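PDB 5LHA: omega transaminase from Pseudomonas sp., which catalyses amino-group transfer from an amine donor to a keto acceptor through a pyridoxal phosphate cofactor, held here in its pyridoxamine phosphate form. Local coordinates for residues G93-P97 with R98-L102; A218-A222 with Q223-A227; Q319-H323 with M324-G328; D346-A350 with E351-G355. One frame throughout, in Å; residues are numbered along the deposited sequence.

All four contacts are local turns or caps in a class-III aminotransferase of PLP fold type I, following one another in sequence without touching. Contacts 1 and 3, about 20 Å apart by centres, both face the second subunit, the short strands 94-95 (parallel) and 324-325 (antiparallel) each pairing with a strand there; the side chains of His96 and Met326 lie about 14 Å and about 12 Å from a bound pyridoxamine phosphate. Contact 2 lies about 24 Å from contact 3, centre to centre, and meets the third subunit instead. Contact 4, about 25 Å from contact 1 by centres, is touched by no other chain of the assembly; it ends helix 335-350, on which Arg98 and Asp101 of contact 1 pack.

Contact 1. Residues G93-P97 with R98-L102; sequences GIAHP and RVFDL
Arg98 follows Pro97 directly, yet its side chain folds back on it: with bends at chi2 and chi3 the guanidinium lays one face over the proline, NH2 standing 3.5 Å from Pro97 CB. The same bends turn NE and NH2 toward Asp101, one turn on, while NH1 makes a salt bridge to Glu84. Val99 covers one face of the His96 ring. Its CG1, set between the backbone N and the carbonyl carbon (chi1 62°), sits over the centre of the imidazole, 3.8 Å from the centroid and 11° off the ring normal, a CH-pi contact. His96, directly after strand 94-95, is the N-cap of helix 97-109, and its O receives a weak, bent bond from Val99 N (134°). Phe100 brings CE1 to 3.9 Å from Ala95 CB; its ring also meets Phe21 of the second subunit edge-to-face. Asp101 N donates to Pro97 O at 3.2 Å, in the carbonyl plane. Its OD2 is gripped side-on by Arg98 NE (3.0 Å) and Arg98 NH2 (3.2 Å), both nearly in the guanidinium plane, whereas OD1 bonds to Tyr14 OH of the second subunit. An asparagine at Asp101 would probably weaken this grip by removing the negative charge, leaving the arginine with Glu84 as its acidic mate.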
ATOM      1  N   GLY A  93      33.350  -2.390  -7.142  1.00 27.32           N
ATOM      2  CA  GLY A  93      34.751  -2.666  -7.406  1.00 27.54           C
ATOM      3  C   GLY A  93      35.635  -1.469  -7.679  1.00 27.73           C
ATOM      4  O   GLY A  93      36.831  -1.651  -7.930  1.00 27.92           O
ATOM      5  N   ILE A  94      35.103  -0.254  -7.623  1.00 27.27           N
ATOM      6  CA  ILE A  94      35.857   0.948  -7.943  1.00 27.22           C
ATOM      7  C   ILE A  94      35.800   1.882  -6.748  1.00 25.77           C
ATOM      8  O   ILE A  94      34.765   1.979  -6.084  1.00 25.39           O
ATOM      9  CB  ILE A  94      35.297   1.633  -9.207  1.00 30.20           C
ATOM     10  CG1 ILE A  94      35.413   0.687 -10.408  1.00 33.62           C
ATOM     11  CG2 ILE A  94      36.003   2.972  -9.475  1.00 29.71           C
ATOM     12  CD1 ILE A  94      34.992   1.294 -11.740  1.00 34.54           C
ATOM     13  N   ALA A  95      36.912   2.547  -6.452  1.00 25.42           N
ATOM     14  CA  ALA A  95      36.873   3.548  -5.393  1.00 26.02           C
ATOM     15  C   ALA A  95      38.014   4.541  -5.606  1.00 25.39           C
ATOM     16  O   ALA A  95      38.591   4.616  -6.695  1.00 27.27           O
ATOM     17  CB  ALA A  95      36.904   2.875  -4.010  1.00 25.74           C
ATOM     18  N   HIS A  96      38.334   5.294  -4.560  1.00 23.85           N
ATOM     19  CA  HIS A  96      39.326   6.357  -4.581  1.00 23.95           C
ATOM     20  C   HIS A  96      39.764   6.597  -3.147  1.00 25.07           C
ATOM     21  O   HIS A  96      39.070   6.183  -2.214  1.00 24.66           O
ATOM     22  CB  HIS A  96      38.748   7.645  -5.193  1.00 26.64           C
ATOM     23  CG  HIS A  96      37.527   8.152  -4.488  1.00 26.93           C
ATOM     24  ND1 HIS A  96      37.593   8.893  -3.329  1.00 26.47           N
ATOM     25  CD2 HIS A  96      36.213   8.041  -4.788  1.00 25.31           C
ATOM     26  CE1 HIS A  96      36.372   9.201  -2.934  1.00 24.94           C
ATOM     27  NE2 HIS A  96      35.516   8.701  -3.806  1.00 25.68           N
ATOM     28  N   PRO A  97      40.906   7.259  -2.933  1.00 26.34           N
ATOM     29  CA  PRO A  97      41.460   7.300  -1.565  1.00 27.20           C
ATOM     30  C   PRO A  97      40.564   7.960  -0.525  1.00 27.10           C
ATOM     31  O   PRO A  97      40.458   7.442   0.595  1.00 27.96           O
ATOM     32  CB  PRO A  97      42.785   8.050  -1.755  1.00 27.49           C
ATOM     33  CG  PRO A  97      43.190   7.724  -3.142  1.00 26.68           C
ATOM     34  CD  PRO A  97      41.903   7.687  -3.934  1.00 26.83           C
ATOM     35  N   ARG A  98      39.910   9.081  -0.863  1.00 27.35           N
ATOM     36  CA  ARG A  98      39.212   9.881   0.144  1.00 28.51           C
ATOM     37  C   ARG A  98      38.070   9.114   0.802  1.00 28.18           C
ATOM     38  O   ARG A  98      37.760   9.364   1.974  1.00 26.87           O
ATOM     39  CB  ARG A  98      38.671  11.172  -0.476  1.00 31.00           C
ATOM     40  CG  ARG A  98      39.725  12.180  -0.892  1.00 34.05           C
ATOM     41  CD  ARG A  98      40.586  12.706   0.262  1.00 35.79           C
ATOM     42  NE  ARG A  98      41.724  11.837   0.566  1.00 36.45           N
ATOM     43  CZ  ARG A  98      42.780  11.675  -0.222  1.00 36.80           C
ATOM     44  NH1 ARG A  98      42.856  12.308  -1.384  1.00 37.73           N
ATOM     45  NH2 ARG A  98      43.758  10.864   0.144  1.00 37.52           N
ATOM     46  N   VAL A  99      37.397   8.230   0.058  1.00 28.42           N
ATOM     47  CA  VAL A  99      36.289   7.466   0.632  1.00 25.46           C
ATOM     48  C   VAL A  99      36.795   6.423   1.626  1.00 26.86           C
ATOM     49  O   VAL A  99      36.130   6.136   2.630  1.00 28.60           O
ATOM     50  CB  VAL A  99      35.431   6.845  -0.488  1.00 22.93           C
ATOM     51  CG1 VAL A  99      36.220   5.879  -1.315  1.00 22.19           C
ATOM     52  CG2 VAL A  99      34.246   6.138   0.109  1.00 22.27           C
ATOM     53  N   PHE A 100      37.961   5.832   1.369  1.00 27.46           N
ATOM     54  CA  PHE A 100      38.599   4.993   2.374  1.00 27.37           C
ATOM     55  C   PHE A 100      38.832   5.774   3.657  1.00 28.23           C
ATOM     56  O   PHE A 100      38.476   5.324   4.749  1.00 28.10           O
ATOM     57  CB  PHE A 100      39.935   4.472   1.854  1.00 28.28           C
ATOM     58  CG  PHE A 100      39.825   3.317   0.920  1.00 28.04           C
ATOM     59  CD1 PHE A 100      39.809   3.527  -0.446  1.00 28.12           C
ATOM     60  CD2 PHE A 100      39.776   2.019   1.399  1.00 28.75           C
ATOM     61  CE1 PHE A 100      39.729   2.470  -1.318  1.00 29.39           C
ATOM     62  CE2 PHE A 100      39.693   0.953   0.529  1.00 29.06           C
ATOM     63  CZ  PHE A 100      39.671   1.178  -0.830  1.00 29.71           C
ATOM     64  N   ASP A 101      39.419   6.969   3.533  1.00 28.12           N
ATOM     65  CA  ASP A 101      39.843   7.726   4.704  1.00 28.93           C
ATOM     66  C   ASP A 101      38.670   8.013   5.631  1.00 29.78           C
ATOM     67  O   ASP A 101      38.747   7.765   6.840  1.00 31.08           O
ATOM     68  CB  ASP A 101      40.504   9.036   4.267  1.00 31.04           C
ATOM     69  CG  ASP A 101      41.732   8.821   3.404  1.00 32.64           C
ATOM     70  OD1 ASP A 101      42.332   7.726   3.464  1.00 34.47           O
ATOM     71  OD2 ASP A 101      42.107   9.756   2.669  1.00 32.54           O
ATOM     72  N   LEU A 102      37.567   8.532   5.075  1.00 30.54           N
ATOM     73  CA  LEU A 102      36.420   8.942   5.883  1.00 28.43           C
ATOM     74  C   LEU A 102      35.656   7.743   6.447  1.00 29.61           C
ATOM     75  O   LEU A 102      35.143   7.805   7.572  1.00 29.47           O
ATOM     76  CB  LEU A 102      35.493   9.831   5.049  1.00 26.27           C
ATOM     77  CG  LEU A 102      34.296  10.463   5.754  1.00 25.21           C
ATOM     78  CD1 LEU A 102      34.760  11.289   6.941  1.00 24.36           C
ATOM     79  CD2 LEU A 102      33.480  11.304   4.790  1.00 24.97           C
TER

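Contact 2. Residues A218-A222 with Q223-A227; sequences ALLGA and QTIAA
Thr224 and Gly221 meet through a double grip on one oxygen: Thr224 OG1 donates to Gly221 O at 2.8 Å, in the carbonyl plane, and Thr224 N donates to the same atom at 2.9 Å from 43° out of that plane. A chi1 of 65°, which sets OG1 between the backbone N and the carbonyl carbon, brings the hydroxyl round to that oxygen. A valine in place of Thr224 would probably leave Gly221 O with the amide alone and the turn less firmly fixed. Leu220 and Ile225 cross at about a right angle on the apolar side, where Leu220 CD1 and Ile225 CD1 approach to 4.2 Å, an easy rather than a tight fit. Gln223 bends at chi2 and doubles back, placing OE1 3.4 Å from Gly221 C, and also packs on Tyr175 of the third subunit. Gly221, with positive phi just past the helix end, has no room for a CB: one would run into Gln223 NE2 and the preceding carbonyl. Ile225 N donates to Ala222 O at 3.1 Å, and this bond, like that from Thr224 N, has the i to i+3 spacing of a 3-10 turn. The turn carries the chain from helix 202-220 into the mixed sheet in which strand 225-230 lies between the parallel strands 260-264 and 149-153; Ile225 packs on Leu151 of strand 149-153, and Ala227 on Leu260 and Ile262 of strand 260-264.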
ATOM      1  N   ALA A 218       3.067  -5.577  20.393  1.00 25.62           N
ATOM      2  CA  ALA A 218       2.229  -6.765  20.541  1.00 24.79           C
ATOM      3  C   ALA A 218       1.105  -6.793  19.515  1.00 25.42           C
ATOM      4  O   ALA A 218       0.841  -7.828  18.894  1.00 26.50           O
ATOM      5  CB  ALA A 218       1.653  -6.814  21.955  1.00 24.98           C
ATOM      6  N   LEU A 219       0.449  -5.656  19.306  1.00 24.64           N
ATOM      7  CA  LEU A 219      -0.685  -5.602  18.391  1.00 25.82           C
ATOM      8  C   LEU A 219      -0.279  -5.981  16.974  1.00 25.77           C
ATOM      9  O   LEU A 219      -0.998  -6.715  16.288  1.00 26.24           O
ATOM     10  CB  LEU A 219      -1.288  -4.195  18.421  1.00 26.52           C
ATOM     11  CG  LEU A 219      -2.262  -3.802  17.317  1.00 27.26           C
ATOM     12  CD1 LEU A 219      -3.529  -4.609  17.410  1.00 26.45           C
ATOM     13  CD2 LEU A 219      -2.554  -2.304  17.385  1.00 29.54           C
ATOM     14  N   LEU A 220       0.862  -5.464  16.512  1.00 24.67           N
ATOM     15  CA  LEU A 220       1.318  -5.702  15.150  1.00 24.61           C
ATOM     16  C   LEU A 220       2.003  -7.053  15.005  1.00 26.33           C
ATOM     17  O   LEU A 220       2.028  -7.621  13.907  1.00 27.51           O
ATOM     18  CB  LEU A 220       2.276  -4.587  14.723  1.00 24.01           C
ATOM     19  CG  LEU A 220       1.731  -3.150  14.689  1.00 24.56           C
ATOM     20  CD1 LEU A 220       2.880  -2.153  14.484  1.00 23.93           C
ATOM     21  CD2 LEU A 220       0.650  -2.962  13.621  1.00 24.02           C
ATOM     22  N   GLY A 221       2.592  -7.561  16.078  1.00 26.10           N
ATOM     23  CA  GLY A 221       3.431  -8.730  15.967  1.00 26.71           C
ATOM     24  C   GLY A 221       4.848  -8.290  15.673  1.00 28.61           C
ATOM     25  O   GLY A 221       5.132  -7.746  14.603  1.00 27.29           O
ATOM     26  N   ALA A 222       5.743  -8.521  16.631  1.00 29.25           N
ATOM     27  CA  ALA A 222       7.129  -8.107  16.476  1.00 29.31           C
ATOM     28  C   ALA A 222       7.737  -8.658  15.193  1.00 30.45           C
ATOM     29  O   ALA A 222       8.613  -8.025  14.599  1.00 32.41           O
ATOM     30  CB  ALA A 222       7.933  -8.538  17.702  1.00 27.97           C
ATOM     31  N   GLN A 223       7.298  -9.835  14.754  1.00 31.11           N
ATOM     32  CA  GLN A 223       7.848 -10.452  13.555  1.00 30.55           C
ATOM     33  C   GLN A 223       7.563  -9.673  12.273  1.00 29.31           C
ATOM     34  O   GLN A 223       8.091 -10.047  11.222  1.00 30.55           O
ATOM     35  CB  GLN A 223       7.334 -11.887  13.422  1.00 32.39           C
ATOM     36  CG  GLN A 223       5.836 -12.025  13.169  1.00 32.64           C
ATOM     37  CD  GLN A 223       4.987 -11.951  14.435  1.00 32.39           C
ATOM     38  OE1 GLN A 223       5.483 -11.635  15.517  1.00 33.94           O
ATOM     39  NE2 GLN A 223       3.694 -12.228  14.294  1.00 27.91           N
ATOM     40  N   THR A 224       6.752  -8.621  12.313  1.00 28.83           N
ATOM     41  CA  THR A 224       6.507  -7.804  11.127  1.00 28.64           C
ATOM     42  C   THR A 224       7.265  -6.477  11.121  1.00 28.64           C
ATOM     43  O   THR A 224       7.168  -5.731  10.143  1.00 27.08           O
ATOM     44  CB  THR A 224       5.005  -7.530  10.972  1.00 27.00           C
ATOM     45  OG1 THR A 224       4.539  -6.734  12.072  1.00 25.11           O
ATOM     46  CG2 THR A 224       4.233  -8.828  10.917  1.00 30.00           C
ATOM     47  N   ILE A 225       8.041  -6.178  12.156  1.00 29.81           N
ATOM     48  CA  ILE A 225       8.589  -4.841  12.366  1.00 30.95           C
ATOM     49  C   ILE A 225      10.084  -4.849  12.063  1.00 31.70           C
ATOM     50  O   ILE A 225      10.853  -5.608  12.670  1.00 33.71           O
ATOM     51  CB  ILE A 225       8.301  -4.349  13.792  1.00 31.81           C
ATOM     52  CG1 ILE A 225       6.792  -4.408  14.060  1.00 30.23           C
ATOM     53  CG2 ILE A 225       8.811  -2.929  13.972  1.00 32.49           C
ATOM     54  CD1 ILE A 225       6.401  -4.136  15.488  1.00 30.19           C
ATOM     55  N   ALA A 226      10.496  -3.999  11.118  1.00 32.30           N
ATOM     56  CA  ALA A 226      11.896  -3.941  10.701  1.00 31.90           C
ATOM     57  C   ALA A 226      12.722  -3.032  11.605  1.00 30.96           C
ATOM     58  O   ALA A 226      13.805  -3.423  12.059  1.00 29.87           O
ATOM     59  CB  ALA A 226      11.996  -3.472   9.247  1.00 30.54           C
ATOM     60  N   ALA A 227      12.235  -1.823  11.887  1.00 30.04           N
ATOM     61  CA  ALA A 227      13.051  -0.889  12.646  1.00 29.46           C
ATOM     62  C   ALA A 227      12.181   0.173  13.300  1.00 30.21           C
ATOM     63  O   ALA A 227      11.035   0.406  12.903  1.00 28.40           O
ATOM     64  CB  ALA A 227      14.115  -0.241  11.762  1.00 29.59           C
TER

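Contact 3. Residues Q319-H323 with M324-G328; sequences QGFSH and MIMHG
Met324 lies across the Phe321 ring, and this is the tight part of the contact. Its CG is over the middle of one face, 3.7 Å from the centroid and 12° off the normal, a CH-pi contact, while SD stands farther out above that face, 5.2 Å from the centroid, in a Met-aromatic arrangement. With chi1 at -155°, roughly opposite the backbone N, the phenyl swings forward alongside the oncoming strand. A backbone bond closes the 3-10 turn: Met324 N donates to Phe321 O at 2.8 Å, from well above the carbonyl plane. The second subunit also takes part here, its Tyr175 meeting the Phe321 ring edge-to-face and its Asn176 ND2 donating to Phe321 O. Packing slackens farther out. Met324 SD lies at the edge of the His323 ring, 4.9 Å from its centroid; His323 ND1 bonds to Gly318 O. Gln319 and Gly320 form the exposed end, where Gln319 O accepts from Ser322 N. The loop follows helix 309-316 and leads into strand 324-325, which pairs antiparallel with a strand of the second subunit, while Ile325 packs against Met134 and Gln137 of helix 124-141.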
ATOM      1  N   GLN A 319      22.583 -14.974   1.819  1.00 43.00           N
ATOM      2  CA  GLN A 319      22.586 -16.001   0.794  1.00 48.08           C
ATOM      3  C   GLN A 319      22.040 -15.452  -0.517  1.00 52.45           C
ATOM      4  O   GLN A 319      21.132 -14.614  -0.535  1.00 54.60           O
ATOM      5  CB  GLN A 319      21.756 -17.205   1.241  1.00 48.06           C
ATOM      6  CG  GLN A 319      22.214 -18.529   0.662  1.00 48.05           C
ATOM      7  CD  GLN A 319      23.237 -19.218   1.549  1.00 47.60           C
ATOM      8  OE1 GLN A 319      22.980 -19.472   2.728  1.00 46.71           O
ATOM      9  NE2 GLN A 319      24.410 -19.512   0.989  1.00 48.41           N
ATOM     10  N   GLY A 320      22.613 -15.929  -1.618  1.00 54.26           N
ATOM     11  CA  GLY A 320      22.096 -15.592  -2.937  1.00 54.12           C
ATOM     12  C   GLY A 320      22.087 -14.101  -3.195  1.00 52.06           C
ATOM     13  O   GLY A 320      23.082 -13.397  -2.987  1.00 53.20           O
ATOM     14  N   PHE A 321      20.960 -13.603  -3.696  1.00 46.39           N
ATOM     15  CA  PHE A 321      20.924 -12.194  -4.048  1.00 40.67           C
ATOM     16  C   PHE A 321      20.909 -11.284  -2.829  1.00 36.52           C
ATOM     17  O   PHE A 321      21.192 -10.092  -2.971  1.00 36.80           O
ATOM     18  CB  PHE A 321      19.713 -11.905  -4.928  1.00 38.06           C
ATOM     19  CG  PHE A 321      19.886 -10.707  -5.788  1.00 33.83           C
ATOM     20  CD1 PHE A 321      20.561 -10.809  -6.989  1.00 31.02           C
ATOM     21  CD2 PHE A 321      19.393  -9.476  -5.400  1.00 33.23           C
ATOM     22  CE1 PHE A 321      20.738  -9.713  -7.798  1.00 28.25           C
ATOM     23  CE2 PHE A 321      19.570  -8.365  -6.207  1.00 32.05           C
ATOM     24  CZ  PHE A 321      20.246  -8.488  -7.409  1.00 29.39           C
ATOM     25  N   SER A 322      20.647 -11.821  -1.637  1.00 33.99           N
ATOM     26  CA  SER A 322      20.503 -10.990  -0.446  1.00 31.99           C
ATOM     27  C   SER A 322      21.802 -10.317  -0.021  1.00 32.82           C
ATOM     28  O   SER A 322      21.756  -9.412   0.820  1.00 32.79           O
ATOM     29  CB  SER A 322      19.954 -11.813   0.720  1.00 29.75           C
ATOM     30  OG  SER A 322      20.908 -12.749   1.186  1.00 29.18           O
ATOM     31  N   HIS A 323      22.951 -10.726  -0.563  1.00 33.55           N
ATOM     32  CA  HIS A 323      24.205 -10.021  -0.311  1.00 32.08           C
ATOM     33  C   HIS A 323      24.523  -9.001  -1.397  1.00 30.71           C
ATOM     34  O   HIS A 323      25.598  -8.392  -1.357  1.00 30.08           O
ATOM     35  CB  HIS A 323      25.379 -11.000  -0.163  1.00 33.56           C
ATOM     36  CG  HIS A 323      25.631 -11.847  -1.373  1.00 35.61           C
ATOM     37  ND1 HIS A 323      25.597 -13.224  -1.335  1.00 36.79           N
ATOM     38  CD2 HIS A 323      25.898 -11.515  -2.660  1.00 36.25           C
ATOM     39  CE1 HIS A 323      25.862 -13.704  -2.537  1.00 36.66           C
ATOM     40  NE2 HIS A 323      26.037 -12.688  -3.362  1.00 35.90           N
ATOM     41  N   MET A 324      23.630  -8.839  -2.380  1.00 29.83           N
ATOM     42  CA  MET A 324      23.743  -7.800  -3.395  1.00 29.35           C
ATOM     43  C   MET A 324      23.190  -6.483  -2.855  1.00 29.44           C
ATOM     44  O   MET A 324      22.005  -6.391  -2.520  1.00 30.00           O
ATOM     45  CB  MET A 324      22.991  -8.214  -4.658  1.00 28.42           C
ATOM     46  CG  MET A 324      23.490  -9.493  -5.287  1.00 29.82           C
ATOM     47  SD  MET A 324      25.188  -9.378  -5.869  1.00 31.86           S
ATOM     48  CE  MET A 324      24.966  -8.364  -7.331  1.00 27.79           C
ATOM     49  N   ILE A 325      24.037  -5.465  -2.775  1.00 28.30           N
ATOM     50  CA  ILE A 325      23.633  -4.151  -2.275  1.00 29.59           C
ATOM     51  C   ILE A 325      23.395  -3.278  -3.503  1.00 27.83           C
ATOM     52  O   ILE A 325      24.315  -2.670  -4.052  1.00 27.69           O
ATOM     53  CB  ILE A 325      24.672  -3.562  -1.322  1.00 30.59           C
ATOM     54  CG1 ILE A 325      24.820  -4.460  -0.090  1.00 29.01           C
ATOM     55  CG2 ILE A 325      24.297  -2.136  -0.922  1.00 32.10           C
ATOM     56  CD1 ILE A 325      25.862  -3.972   0.871  1.00 29.12           C
ATOM     57  N   MET A 326      22.139  -3.218  -3.948  0.50 26.10           N
ATOM     58  CA  MET A 326      21.760  -2.481  -5.154  0.50 28.46           C
ATOM     59  C   MET A 326      21.244  -1.085  -4.832  0.50 25.82           C
ATOM     60  O   MET A 326      20.314  -0.584  -5.477  0.50 26.34           O
ATOM     61  CB  MET A 326      20.721  -3.264  -5.953  0.50 25.93           C
ATOM     62  CG  MET A 326      21.234  -4.572  -6.539  0.50 27.63           C
ATOM     63  SD  MET A 326      22.779  -4.368  -7.447  0.50 26.85           S
ATOM     64  CE  MET A 326      23.920  -5.149  -6.319  0.50 27.84           C
ATOM     65  N   HIS A 327      21.836  -0.431  -3.837  1.00 28.15           N
ATOM     66  CA  HIS A 327      21.399   0.883  -3.398  1.00 25.65           C
ATOM     67  C   HIS A 327      22.606   1.803  -3.262  1.00 27.18           C
ATOM     68  O   HIS A 327      23.637   1.408  -2.702  1.00 27.86           O
ATOM     69  CB  HIS A 327      20.660   0.795  -2.063  1.00 23.84           C
ATOM     70  CG  HIS A 327      20.217   2.122  -1.536  1.00 25.17           C
ATOM     71  ND1 HIS A 327      19.113   2.779  -2.029  1.00 23.97           N
ATOM     72  CD2 HIS A 327      20.747   2.930  -0.588  1.00 25.63           C
ATOM     73  CE1 HIS A 327      18.971   3.928  -1.395  1.00 25.00           C
ATOM     74  NE2 HIS A 327      19.954   4.047  -0.521  1.00 24.72           N
ATOM     75  N   GLY A 328      22.474   3.020  -3.772  1.00 27.02           N
ATOM     76  CA  GLY A 328      23.543   3.994  -3.672  1.00 26.55           C
ATOM     77  C   GLY A 328      23.434   5.049  -4.752  1.00 25.26           C
ATOM     78  O   GLY A 328      22.593   4.976  -5.648  1.00 23.47           O
TER

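Contact 4. Residues D346-A350 with E351-G355; sequences DIVEA and EDLPG
Ile347 O and Val348 O take the backbone bonds that end helix 335-350, the first from Glu351 N at 2.9 Å and the second, in the carbonyl plane, from Leu353 N at 3.1 Å, across a break at Glu351 and Asp352. Glu351 then runs back alongside Ile347, both pointing the same way, its OE1 3.4 Å from Ile347 CG2; the side chain is extended beyond CG (chi2 -180°), which carries the carboxylate far enough for OE2 to form a salt bridge with Arg71. Val348 and Leu353 cross at about a right angle. Here Leu353 CD1 lies 4.1 Å from Val348 CG2, and the other valine branch, CG1, meets Pro354 CD at 4.0 Å, so the two branches of one side chain serve successive residues of the next helix. Asp352 is that helix's N-cap: its OD1 accepts a weak bond from Gly355 N, 3.1 Å long and bent to 135°. The turn thus joins helix 335-350 to helix 353-368, with Ile347 packed on Ser73 and Val74 of helix 72-85 and Asp346 and Glu349 both salt-bridged to Arg105 of helix 97-109.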
ATOM      1  N   ASP A 346      38.166  17.292  12.185  1.00 30.92           N
ATOM      2  CA  ASP A 346      39.351  17.706  12.923  1.00 30.56           C
ATOM      3  C   ASP A 346      39.054  18.915  13.807  1.00 29.30           C
ATOM      4  O   ASP A 346      39.424  18.940  14.986  1.00 29.94           O
ATOM      5  CB  ASP A 346      40.495  17.969  11.947  1.00 33.38           C
ATOM      6  CG  ASP A 346      41.009  16.684  11.309  1.00 34.31           C
ATOM      7  OD1 ASP A 346      40.676  15.600  11.824  1.00 34.22           O
ATOM      8  OD2 ASP A 346      41.757  16.749  10.313  1.00 35.85           O
ATOM      9  N   ILE A 347      38.377  19.926  13.259  1.00 29.11           N
ATOM     10  CA  ILE A 347      38.037  21.108  14.053  1.00 31.50           C
ATOM     11  C   ILE A 347      37.110  20.730  15.205  1.00 33.72           C
ATOM     12  O   ILE A 347      37.266  21.221  16.331  1.00 35.79           O
ATOM     13  CB  ILE A 347      37.414  22.197  13.158  1.00 32.40           C
ATOM     14  CG1 ILE A 347      38.463  22.777  12.208  1.00 32.18           C
ATOM     15  CG2 ILE A 347      36.787  23.309  13.993  1.00 34.53           C
ATOM     16  CD1 ILE A 347      37.885  23.626  11.101  1.00 32.42           C
ATOM     17  N   VAL A 348      36.136  19.849  14.943  1.00 31.82           N
ATOM     18  CA  VAL A 348      35.159  19.465  15.965  1.00 31.77           C
ATOM     19  C   VAL A 348      35.860  18.863  17.179  1.00 34.21           C
ATOM     20  O   VAL A 348      35.561  19.202  18.331  1.00 36.01           O
ATOM     21  CB  VAL A 348      34.125  18.489  15.371  1.00 30.74           C
ATOM     22  CG1 VAL A 348      33.207  17.911  16.463  1.00 30.49           C
ATOM     23  CG2 VAL A 348      33.304  19.172  14.275  1.00 29.37           C
ATOM     24  N   GLU A 349      36.792  17.951  16.936  1.00 35.26           N
ATOM     25  CA  GLU A 349      37.491  17.286  18.028  1.00 35.58           C
ATOM     26  C   GLU A 349      38.552  18.185  18.647  1.00 35.59           C
ATOM     27  O   GLU A 349      38.751  18.161  19.867  1.00 37.00           O
ATOM     28  CB  GLU A 349      38.098  15.985  17.519  1.00 36.76           C
ATOM     29  CG  GLU A 349      37.036  14.964  17.134  1.00 39.73           C
ATOM     30  CD  GLU A 349      37.624  13.653  16.666  1.00 42.68           C
ATOM     31  OE1 GLU A 349      38.577  13.689  15.863  1.00 43.63           O
ATOM     32  OE2 GLU A 349      37.132  12.589  17.092  1.00 44.19           O
ATOM     33  N   ALA A 350      39.268  18.956  17.824  1.00 34.83           N
ATOM     34  CA  ALA A 350      40.327  19.807  18.355  1.00 35.82           C
ATOM     35  C   ALA A 350      39.771  20.889  19.272  1.00 35.07           C
ATOM     36  O   ALA A 350      40.364  21.196  20.313  1.00 34.37           O
ATOM     37  CB  ALA A 350      41.129  20.436  17.214  1.00 36.98           C
ATOM     38  N   GLU A 351      38.641  21.488  18.897  1.00 36.11           N
ATOM     39  CA  GLU A 351      38.072  22.608  19.634  1.00 35.98           C
ATOM     40  C   GLU A 351      36.980  22.205  20.620  1.00 37.46           C
ATOM     41  O   GLU A 351      36.319  23.087  21.179  1.00 39.67           O
ATOM     42  CB  GLU A 351      37.552  23.638  18.633  1.00 33.84           C
ATOM     43  CG  GLU A 351      38.680  24.137  17.744  1.00 32.51           C
ATOM     44  CD  GLU A 351      38.252  25.163  16.734  1.00 32.55           C
ATOM     45  OE1 GLU A 351      37.044  25.464  16.650  1.00 33.37           O
ATOM     46  OE2 GLU A 351      39.126  25.647  15.989  1.00 32.79           O
ATOM     47  N   ASP A 352      36.838  20.912  20.897  1.00 35.23           N
ATOM     48  CA  ASP A 352      35.768  20.346  21.724  1.00 34.32           C
ATOM     49  C   ASP A 352      34.431  21.063  21.523  1.00 35.39           C
ATOM     50  O   ASP A 352      33.846  21.617  22.451  1.00 36.12           O
ATOM     51  CB  ASP A 352      36.166  20.372  23.196  1.00 33.77           C
ATOM     52  CG  ASP A 352      35.238  19.548  24.076  1.00 31.93           C
ATOM     53  OD1 ASP A 352      34.591  18.595  23.579  1.00 31.69           O
ATOM     54  OD2 ASP A 352      35.168  19.860  25.284  1.00 31.35           O
ATOM     55  N   LEU A 353      33.932  21.016  20.292  1.00 32.79           N
ATOM     56  CA  LEU A 353      32.673  21.682  19.995  1.00 32.39           C
ATOM     57  C   LEU A 353      31.511  21.005  20.726  1.00 31.58           C
ATOM     58  O   LEU A 353      30.548  21.694  21.094  1.00 29.91           O
ATOM     59  CB  LEU A 353      32.428  21.730  18.487  1.00 33.36           C
ATOM     60  CG  LEU A 353      33.429  22.587  17.710  1.00 36.03           C
ATOM     61  CD1 LEU A 353      33.013  22.729  16.252  1.00 35.72           C
ATOM     62  CD2 LEU A 353      33.591  23.946  18.378  1.00 37.41           C
ATOM     63  N   PRO A 354      31.533  19.681  20.950  1.00 30.54           N
ATOM     64  CA  PRO A 354      30.510  19.113  21.843  1.00 30.88           C
ATOM     65  C   PRO A 354      30.585  19.688  23.246  1.00 32.08           C
ATOM     66  O   PRO A 354      29.545  19.892  23.883  1.00 33.43           O
ATOM     67  CB  PRO A 354      30.807  17.609  21.810  1.00 30.33           C
ATOM     68  CG  PRO A 354      31.490  17.388  20.525  1.00 28.70           C
ATOM     69  CD  PRO A 354      32.294  18.616  20.263  1.00 30.35           C
ATOM     70  N   GLY A 355      31.797  19.954  23.740  1.00 32.98           N
ATOM     71  CA  GLY A 355      31.946  20.554  25.056  1.00 33.46           C
ATOM     72  C   GLY A 355      31.506  22.007  25.103  1.00 33.26           C
ATOM     73  O   GLY A 355      30.913  22.452  26.091  1.00 33.46           O
TER